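Local coordinates for protein probable phospholipase A2 homolog 2 (Oryza sativa, PDB 2WG9) that probably hydrolyses the 2-acyl ester of membrane phosphoglycerides in a calcium-dependent reaction, releasing a lysophospholipid and a free fatty acid, at residues 81-84 with 85-89; 107-110 with 111-115. One frame throughout, in Å; residues are numbered along the deposited sequence. Where two conformers were deposited one is given.

Contact 1: 81-84 with 85-89; sequences ENLL and SCIDR
L83 and I87, one helical turn apart, meet through their branches: CD1 of I87 comes to 3.9 Å from CG of L83, the two side chains slanting across each other. L83 reaches forward because its CG stands anti to the backbone N (chi1 -177°), beside its own carbonyl, which swings the branched end toward the next turn. Beneath this pair the amide N of I87 donates to O of L83 at 2.8 Å, an almost straight bond. On the outer side a water joins the same two turns: it donates to OD1 of N82 at 3.1 Å and lies 2.7 Å from OG of S85, which turns back beside its own backbone N. R89 folds back over the preceding turn, its NH1 donating to O of S85 at 2.8 Å, in the carbonyl plane and on a lone pair. D88 places its CG 3.2 Å from O of L84, while its carboxylate is paired with R110. All this belongs to helix 77-88, one of the two antiparallel, disulfide-linked helices, 55-68 and 77-88, that form the secreted phospholipase A2 core. A disulfide from C86 to C59 ties it to helix 55-68, where L83 also packs on the predicted active-site H63 and I87 on L56. Octanoate touches L83, and helix 102-125 lies against L83, L84 and I87.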
loop_
_atom_site.group_PDB
_atom_site.type_symbol
_atom_site.label_atom_id
_atom_site.label_comp_id
_atom_site.label_asym_id
_atom_site.label_seq_id
_atom_site.Cartn_x
_atom_site.Cartn_y
_atom_site.Cartn_z
ATOM N N GLU A 81 -3.047 -8.557 6.426
ATOM C CA GLU A 81 -2.709 -9.917 6.001
ATOM C C GLU A 81 -2.923 -10.129 4.500
ATOM O O GLU A 81 -2.098 -10.754 3.839
ATOM C CB GLU A 81 -3.472 -10.967 6.818
ATOM C CG GLU A 81 -3.037 -11.018 8.288
ATOM C CD GLU A 81 -3.683 -12.146 9.070
ATOM O OE1 GLU A 81 -3.044 -12.642 10.019
ATOM O OE2 GLU A 81 -4.824 -12.545 8.742
ATOM N N ASN A 82 -4.020 -9.594 3.967
ATOM C CA ASN A 82 -4.267 -9.644 2.522
ATOM C C ASN A 82 -3.181 -8.918 1.730
ATOM O O ASN A 82 -2.789 -9.373 0.661
ATOM C CB ASN A 82 -5.646 -9.068 2.172
ATOM C CG ASN A 82 -6.800 -9.966 2.603
ATOM O OD1 ASN A 82 -6.612 -11.130 2.973
ATOM N ND2 ASN A 82 -8.010 -9.427 2.543
ATOM N N LEU A 83 -2.697 -7.795 2.260
ATOM C CA LEU A 83 -1.613 -7.041 1.623
ATOM C C LEU A 83 -0.328 -7.873 1.541
ATOM O O LEU A 83 0.304 -7.935 0.485
ATOM C CB LEU A 83 -1.368 -5.689 2.329
ATOM C CG LEU A 83 -0.310 -4.749 1.717
ATOM C CD1 LEU A 83 -0.515 -4.525 0.218
ATOM C CD2 LEU A 83 -0.254 -3.407 2.413
ATOM N N LEU A 84 0.040 -8.522 2.647
ATOM C CA LEU A 84 1.212 -9.407 2.672
ATOM C C LEU A 84 1.101 -10.528 1.635
ATOM O O LEU A 84 2.042 -10.769 0.879
ATOM C CB LEU A 84 1.435 -9.995 4.073
ATOM C CG LEU A 84 1.821 -9.037 5.210
ATOM C CD1 LEU A 84 1.983 -9.804 6.527
ATOM C CD2 LEU A 84 3.088 -8.264 4.878
ATOM N N SER A 85 -0.058 -11.186 1.589
ATOM C CA SER A 85 -0.337 -12.211 0.575
ATOM C C SER A 85 -0.158 -11.665 -0.838
ATOM O O SER A 85 0.489 -12.295 -1.674
ATOM C CB SER A 85 -1.750 -12.774 0.740
ATOM O OG SER A 85 -1.920 -13.358 2.022
ATOM N N CYS A 86 -0.726 -10.485 -1.087
ATOM C CA CYS A 86 -0.643 -9.831 -2.391
ATOM C C CYS A 86 0.810 -9.479 -2.770
ATOM O O CYS A 86 1.276 -9.823 -3.865
ATOM C CB CYS A 86 -1.542 -8.583 -2.405
ATOM S SG CYS A 86 -1.826 -7.874 -4.050
ATOM N N ILE A 87 1.517 -8.805 -1.857
ATOM C CA ILE A 87 2.935 -8.452 -2.042
ATOM C C ILE A 87 3.810 -9.650 -2.434
ATOM O O ILE A 87 4.653 -9.546 -3.337
ATOM C CB ILE A 87 3.530 -7.791 -0.759
ATOM C CG1 ILE A 87 3.010 -6.361 -0.598
ATOM C CG2 ILE A 87 5.062 -7.785 -0.802
ATOM C CD1 ILE A 87 3.315 -5.756 0.796
ATOM N N ASP A 88 3.605 -10.776 -1.753
ATOM C CA ASP A 88 4.387 -11.989 -1.999
ATOM C C ASP A 88 4.178 -12.556 -3.421
ATOM O O ASP A 88 4.984 -13.351 -3.904
ATOM C CB ASP A 88 4.076 -13.044 -0.925
ATOM C CG ASP A 88 4.638 -12.676 0.456
ATOM O OD1 ASP A 88 5.497 -11.767 0.554
ATOM O OD2 ASP A 88 4.230 -13.315 1.455
ATOM N N ARG A 89 3.115 -12.121 -4.094
ATOM C CA ARG A 89 2.747 -12.691 -5.395
ATOM C C ARG A 89 2.818 -11.678 -6.533
ATOM O O ARG A 89 2.234 -11.875 -7.600
ATOM C CB ARG A 89 1.364 -13.338 -5.311
ATOM C CG ARG A 89 1.361 -14.606 -4.484
ATOM C CD ARG A 89 0.048 -14.834 -3.768
ATOM N NE ARG A 89 0.105 -16.056 -2.967
ATOM C CZ ARG A 89 0.554 -16.116 -1.713
ATOM N NH1 ARG A 89 0.980 -15.021 -1.094
ATOM N NH2 ARG A 89 0.569 -17.280 -1.074
HETATM O O HOH W 1 -4.293 -13.247 3.214
#

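Contact 2: 107-110 with 111-115; sequences SVIR and GVIET. With OCA (octanoic acid (caprylic acid)), chain D.
R110 and E114, one turn apart on the helix, form a salt bridge in which NH1 of R110 lies 2.6 Å from OE2 of E114. The carboxylate oxygen sits at the guanidinium edge, near its plane, yet the N-H arrives from above the carboxylate plane, and the two flat groups are turned 63° apart. The arginine chain runs extended from CG to NE, and its CD passes 3.4 Å from OE2 of E114. A second salt bridge, from NH2 of R110 to D88, makes this guanidinium a link between two acids. A leucine here would probably leave E114 and D88 without their shared cation and remove an ionic tie between the helices. Backbone hydrogen bonds carry the turn beneath: N of I113 donates to O of I109 at 3.0 Å, and N of E114 to O of R110 likewise, whereas that from V112 to V108 is weak. This is helix 102-125, and one face of it lines the acyl-chain pocket of the phospholipase. The apolar contacts lie on that face. I109 and I113 point the same way, CG2 of I109 standing 4.0 Å from CG1 of I113. Octanoate runs past both: CD1 of I113, turned back beside its own CA (chi2 -57°), lies 3.8 Å from C3 of the fatty acid, and CA of I109 lies 3.9 Å from its C8. V112 adds its CG1 at 4.1 Å from C6 of the fatty acid, while its side chain packs on A31.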
loop_
_atom_site.group_PDB
_atom_site.type_symbol
_atom_site.label_atom_id
_atom_site.label_comp_id
_atom_site.label_asym_id
_atom_site.label_seq_id
_atom_site.Cartn_x
_atom_site.Cartn_y
_atom_site.Cartn_z
ATOM N N SER A 107 9.636 -5.131 -0.251
ATOM C CA SER A 107 10.216 -5.617 0.998
ATOM C C SER A 107 10.121 -4.565 2.106
ATOM O O SER A 107 9.890 -4.902 3.273
ATOM C CB SER A 107 11.666 -6.061 0.792
ATOM O OG SER A 107 12.215 -6.526 2.012
ATOM N N VAL A 108 10.279 -3.294 1.734
ATOM C CA VAL A 108 10.131 -2.182 2.685
ATOM C C VAL A 108 8.675 -2.086 3.182
ATOM O O VAL A 108 8.419 -1.962 4.389
ATOM C CB VAL A 108 10.641 -0.834 2.089
ATOM C CG1 VAL A 108 10.378 0.338 3.042
ATOM C CG2 VAL A 108 12.145 -0.922 1.761
ATOM N N ILE A 109 7.722 -2.173 2.257
ATOM C CA ILE A 109 6.306 -2.184 2.619
ATOM C C ILE A 109 6.010 -3.401 3.491
ATOM O O ILE A 109 5.355 -3.283 4.531
ATOM C CB ILE A 109 5.386 -2.178 1.361
ATOM C CG1 ILE A 109 5.596 -0.879 0.568
ATOM C CG2 ILE A 109 3.912 -2.359 1.765
ATOM C CD1 ILE A 109 5.127 -0.931 -0.894
ATOM N N ARG A 110 6.518 -4.563 3.073
ATOM C CA ARG A 110 6.278 -5.818 3.781
ATOM C C ARG A 110 6.705 -5.746 5.247
ATOM O O ARG A 110 5.965 -6.176 6.121
ATOM C CB ARG A 110 6.975 -6.995 3.092
ATOM C CG ARG A 110 6.210 -8.292 3.282
ATOM C CD ARG A 110 7.069 -9.566 3.168
ATOM N NE ARG A 110 6.190 -10.739 3.114
ATOM C CZ ARG A 110 5.647 -11.335 4.180
ATOM N NH1 ARG A 110 5.894 -10.890 5.405
ATOM N NH2 ARG A 110 4.853 -12.387 4.022
ATOM N N GLY A 111 7.891 -5.194 5.507
ATOM C CA GLY A 111 8.388 -5.049 6.878
ATOM C C GLY A 111 7.435 -4.287 7.792
ATOM O O GLY A 111 7.152 -4.721 8.913
ATOM N N VAL A 112 6.937 -3.154 7.300
ATOM C CA VAL A 112 5.995 -2.298 8.032
ATOM C C VAL A 112 4.656 -2.989 8.278
ATOM O O VAL A 112 4.093 -2.901 9.376
ATOM C CB VAL A 112 5.768 -0.955 7.272
ATOM C CG1 VAL A 112 4.645 -0.128 7.898
ATOM C CG2 VAL A 112 7.062 -0.147 7.222
ATOM N N ILE A 113 4.144 -3.668 7.254
ATOM C CA ILE A 113 2.840 -4.336 7.344
ATOM C C ILE A 113 2.860 -5.556 8.284
ATOM O O ILE A 113 1.879 -5.818 8.988
ATOM C CB ILE A 113 2.253 -4.664 5.934
ATOM C CG1 ILE A 113 2.041 -3.367 5.126
ATOM C CG2 ILE A 113 0.922 -5.439 6.037
ATOM C CD1 ILE A 113 1.128 -2.303 5.807
ATOM N N GLU A 114 3.978 -6.281 8.307
ATOM C CA GLU A 114 4.179 -7.357 9.285
ATOM C C GLU A 114 4.006 -6.827 10.707
ATOM O O GLU A 114 3.320 -7.435 11.530
ATOM C CB GLU A 114 5.579 -7.951 9.155
ATOM C CG GLU A 114 5.817 -8.770 7.911
ATOM C CD GLU A 114 7.291 -9.089 7.702
ATOM O OE1 GLU A 114 8.063 -9.041 8.686
ATOM O OE2 GLU A 114 7.681 -9.377 6.548
ATOM N N THR A 115 4.645 -5.691 10.982
ATOM C CA THR A 115 4.548 -5.023 12.276
ATOM C C THR A 115 3.104 -4.580 12.559
ATOM O O THR A 115 2.630 -4.707 13.685
ATOM C CB THR A 115 5.526 -3.831 12.343
ATOM O OG1 THR A 115 6.853 -4.304 12.086
ATOM C CG2 THR A 115 5.506 -3.171 13.714
HETATM C C1 OCA D . -0.563 1.114 1.019
HETATM C C2 OCA D . 0.664 0.313 1.464
HETATM C C3 OCA D . 0.750 0.212 2.985
HETATM C C4 OCA D . 1.188 1.525 3.640
HETATM C C5 OCA D . 2.612 1.943 3.239
HETATM C C6 OCA D . 3.660 1.313 4.154
HETATM C C7 OCA D . 4.893 2.209 4.276
HETATM C C8 OCA D . 6.089 1.587 3.546
HETATM O O1 OCA D . -0.408 2.335 0.819
HETATM O O2 OCA D . -1.628 0.481 0.880
#

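Contact 1 comes first along the chain, on helix 77-88, and contact 2 follows on the next helix, 102-125; their centres are 10 Å apart. The two helices pack directly. CD2 of L83 meets CG1 of I113 at 3.6 Å, and CD1 of I87 meets CG2 of I109 at the same distance, while L84 lies against the stem of R110. At the edge of this apolar seam the D88–R110 salt bridge, 2.8 Å from OD2 to NH2, joins the contacts by charge. L83 of contact 1 and I109 and I113 of contact 2 all belong to the octanoate pocket, so the interface between the helices continues into the fatty-acid site beside H63.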